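Local coordinates for protein transmembrane oligosaccharyl transferase (Archaeoglobus fulgidus, PDB 3WAJ) that belongs to the STT3 family of membrane-embedded oligosaccharyl transferases, joining a helical transmembrane region that carries a zinc ion to a globular C-terminal part, at residues T791-N796 / I842-V847. Residues are numbered along the deposited sequence; the frame is centred on the assembly and turned at random.
Sequences TEVSVN and IKAGNV
Ser794 and Lys843 face each other as a hydrogen-bonded pair of antiparallel strands and hold this contact together through their backbones. Ser794 N donates to Lys843 O at 3.1 Å, a fairly straight bond (162° at the hydrogen) lying in the carbonyl plane. The return bond, from Lys843 N to Ser794 O, is 3.0 Å long but more bent at the hydrogen, 141°, although the donor sits nearly in line with the carbonyl. Each of these oxygens also receives a CA-H contact from a neighbouring residue: Val793 CA lies 3.5 Å from Lys843 O, and Ile842 CA lies 3.3 Å from Ser794 O.

On the face of Val793, Val795, Ile842 and Ala844 the side-chain contacts across the strands are aliphatic. CG2 of Ile842 is shared by two valines, standing 3.7 Å from Val793 CG1 and 3.9 Å from Val795 CG2. Val793 spreads its branches along the partner strand: with CG1 anti to the backbone N (chi1 -179°), that methyl turns to Ile842 while CG2 meets Ala844 CB at 4.0 Å. Tyr820 and Val822, from strand 819-824, pack on the valines, and Ile851 and Leu866 touch Ile842. On the face of Ser794 and Lys843, Ser794 OG comes no nearer than 4.0 Å to Lys843 CB, and the lysine's end leads away from strand 792-796; Trp810 and Thr812 also touch the serine.

Immediately beyond Ala844 the chain reverses in a type II' turn, with Gly845 at positive phi, closing a tight hairpin from strand 835-844 into strand 847-848. Strand 792-800 also bonds to strand 806-814, which places it inside the four-stranded antiparallel sheet of the peripheral domain. Labour is thus divided: peptide bonds fix Ser794 opposite Lys843, while buried Val793, Val795, Ile842 and Ala844 form an apolar layer met by strand 819-824, and Lys843 on the other face stays exposed.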
ATOM      1  N   THR A 791     -35.391 -15.643 -34.411  1.00 83.38           N
ATOM      2  CA  THR A 791     -33.946 -15.801 -34.451  1.00 85.02           C
ATOM      3  C   THR A 791     -33.303 -15.557 -33.083  1.00 84.34           C
ATOM      4  O   THR A 791     -32.127 -15.871 -32.875  1.00 80.70           O
ATOM      5  CB  THR A 791     -33.333 -14.895 -35.522  1.00 85.58           C
ATOM      6  OG1 THR A 791     -33.952 -13.604 -35.463  1.00 82.46           O
ATOM      7  CG2 THR A 791     -33.583 -15.491 -36.894  1.00 88.68           C
ATOM      8  N   GLU A 792     -34.082 -15.000 -32.156  1.00 86.80           N
ATOM      9  CA  GLU A 792     -33.602 -14.791 -30.792  1.00 89.11           C
ATOM     10  C   GLU A 792     -34.672 -14.774 -29.699  1.00 84.18           C
ATOM     11  O   GLU A 792     -35.813 -14.349 -29.918  1.00 83.43           O
ATOM     12  CB  GLU A 792     -32.720 -13.543 -30.695  1.00 91.58           C
ATOM     13  CG  GLU A 792     -33.123 -12.398 -31.590  1.00 95.52           C
ATOM     14  CD  GLU A 792     -31.934 -11.531 -31.935  1.00102.55           C
ATOM     15  OE1 GLU A 792     -30.878 -12.100 -32.279  1.00104.98           O
ATOM     16  OE2 GLU A 792     -32.040 -10.291 -31.842  1.00105.97           O
ATOM     17  N   VAL A 793     -34.269 -15.248 -28.521  1.00 77.88           N
ATOM     18  CA  VAL A 793     -35.120 -15.294 -27.335  1.00 74.28           C
ATOM     19  C   VAL A 793     -34.532 -14.385 -26.252  1.00 66.14           C
ATOM     20  O   VAL A 793     -33.333 -14.458 -25.960  1.00 63.58           O
ATOM     21  CB  VAL A 793     -35.217 -16.738 -26.798  1.00 74.50           C
ATOM     22  CG1 VAL A 793     -36.116 -16.805 -25.567  1.00 73.94           C
ATOM     23  CG2 VAL A 793     -35.716 -17.681 -27.894  1.00 71.91           C
ATOM     24  N   SER A 794     -35.356 -13.522 -25.660  1.00 61.07           N
ATOM     25  CA  SER A 794     -34.852 -12.615 -24.624  1.00 57.96           C
ATOM     26  C   SER A 794     -35.460 -12.920 -23.261  1.00 60.33           C
ATOM     27  O   SER A 794     -36.631 -13.286 -23.165  1.00 66.68           O
ATOM     28  CB  SER A 794     -35.116 -11.153 -24.987  1.00 56.36           C
ATOM     29  OG  SER A 794     -36.439 -10.769 -24.647  1.00 59.31           O
ATOM     30  N   VAL A 795     -34.658 -12.767 -22.210  1.00 60.81           N
ATOM     31  CA  VAL A 795     -35.152 -12.914 -20.842  1.00 64.07           C
ATOM     32  C   VAL A 795     -35.025 -11.590 -20.079  1.00 63.00           C
ATOM     33  O   VAL A 795     -34.073 -10.828 -20.275  1.00 64.13           O
ATOM     34  CB  VAL A 795     -34.434 -14.041 -20.067  1.00 66.76           C
ATOM     35  CG1 VAL A 795     -35.269 -14.465 -18.872  1.00 63.55           C
ATOM     36  CG2 VAL A 795     -34.197 -15.241 -20.961  1.00 73.29           C
ATOM     37  N   ASN A 796     -35.986 -11.338 -19.196  1.00 66.23           N
ATOM     38  CA  ASN A 796     -36.109 -10.065 -18.498  1.00 64.59           C
ATOM     39  C   ASN A 796     -36.637 -10.287 -17.079  1.00 60.69           C
ATOM     40  O   ASN A 796     -37.508 -11.131 -16.860  1.00 63.90           O
ATOM     41  CB  ASN A 796     -37.050  -9.146 -19.288  1.00 70.69           C
ATOM     42  CG  ASN A 796     -37.334  -7.839 -18.577  1.00 76.09           C
ATOM     43  OD1 ASN A 796     -38.485  -7.423 -18.467  1.00 81.02           O
ATOM     44  ND2 ASN A 796     -36.283  -7.175 -18.104  1.00 75.08           N
ATOM     45  N   ILE A 842     -39.670 -14.532 -20.348  1.00 70.50           N
ATOM     46  CA  ILE A 842     -39.062 -14.946 -21.609  1.00 70.71           C
ATOM     47  C   ILE A 842     -39.972 -14.505 -22.730  1.00 76.54           C
ATOM     48  O   ILE A 842     -41.202 -14.501 -22.586  1.00 79.62           O
ATOM     49  CB  ILE A 842     -38.943 -16.462 -21.758  1.00 71.22           C
ATOM     50  CG1 ILE A 842     -39.414 -17.170 -20.507  1.00 82.45           C
ATOM     51  CG2 ILE A 842     -37.528 -16.890 -22.130  1.00 62.90           C
ATOM     52  CD1 ILE A 842     -39.754 -18.582 -20.795  1.00 88.24           C
ATOM     53  N   LYS A 843     -39.367 -14.168 -23.859  1.00 70.82           N
ATOM     54  CA  LYS A 843     -40.124 -13.739 -25.010  1.00 73.16           C
ATOM     55  C   LYS A 843     -39.449 -14.313 -26.240  1.00 79.89           C
ATOM     56  O   LYS A 843     -38.260 -14.076 -26.480  1.00 82.06           O
ATOM     57  CB  LYS A 843     -40.178 -12.212 -25.067  1.00 70.47           C
ATOM     58  CG  LYS A 843     -40.977 -11.626 -26.218  1.00 73.67           C
ATOM     59  CD  LYS A 843     -40.768 -10.116 -26.289  1.00 75.98           C
ATOM     60  CE  LYS A 843     -41.534  -9.474 -27.439  1.00 81.85           C
ATOM     61  NZ  LYS A 843     -43.004  -9.418 -27.175  1.00 89.56           N
ATOM     62  N   ALA A 844     -40.210 -15.107 -26.986  1.00 81.07           N
ATOM     63  CA  ALA A 844     -39.785 -15.616 -28.280  1.00 83.00           C
ATOM     64  C   ALA A 844     -40.819 -15.150 -29.296  1.00 89.10           C
ATOM     65  O   ALA A 844     -41.914 -15.703 -29.368  1.00 89.69           O
ATOM     66  CB  ALA A 844     -39.697 -17.134 -28.260  1.00 79.77           C
ATOM     67  N   GLY A 845     -40.467 -14.121 -30.063  1.00 90.16           N
ATOM     68  CA  GLY A 845     -41.382 -13.520 -31.014  1.00 91.59           C
ATOM     69  C   GLY A 845     -42.682 -13.052 -30.382  1.00 97.89           C
ATOM     70  O   GLY A 845     -42.758 -11.957 -29.819  1.00100.21           O
ATOM     71  N   ASN A 846     -43.703 -13.900 -30.476  1.00102.24           N
ATOM     72  CA  ASN A 846     -45.052 -13.564 -30.035  1.00105.74           C
ATOM     73  C   ASN A 846     -45.397 -14.208 -28.692  1.00102.66           C
ATOM     74  O   ASN A 846     -46.102 -13.614 -27.869  1.00102.32           O
ATOM     75  CB  ASN A 846     -46.079 -14.007 -31.087  1.00112.54           C
ATOM     76  CG  ASN A 846     -45.591 -13.802 -32.515  1.00116.18           C
ATOM     77  OD1 ASN A 846     -45.914 -12.801 -33.158  1.00117.42           O
ATOM     78  ND2 ASN A 846     -44.819 -14.763 -33.020  1.00115.79           N
ATOM     79  N   VAL A 847     -44.905 -15.429 -28.484  1.00 98.10           N
ATOM     80  CA  VAL A 847     -45.176 -16.175 -27.256  1.00 97.72           C
ATOM     81  C   VAL A 847     -44.312 -15.692 -26.090  1.00 98.21           C
ATOM     82  O   VAL A 847     -43.083 -15.646 -26.191  1.00101.34           O
ATOM     83  CB  VAL A 847     -45.007 -17.710 -27.466  1.00 88.55           C
ATOM     84  CG1 VAL A 847     -43.903 -18.000 -28.461  1.00 90.15           C
ATOM     85  CG2 VAL A 847     -44.759 -18.435 -26.141  1.00 86.35           C
TER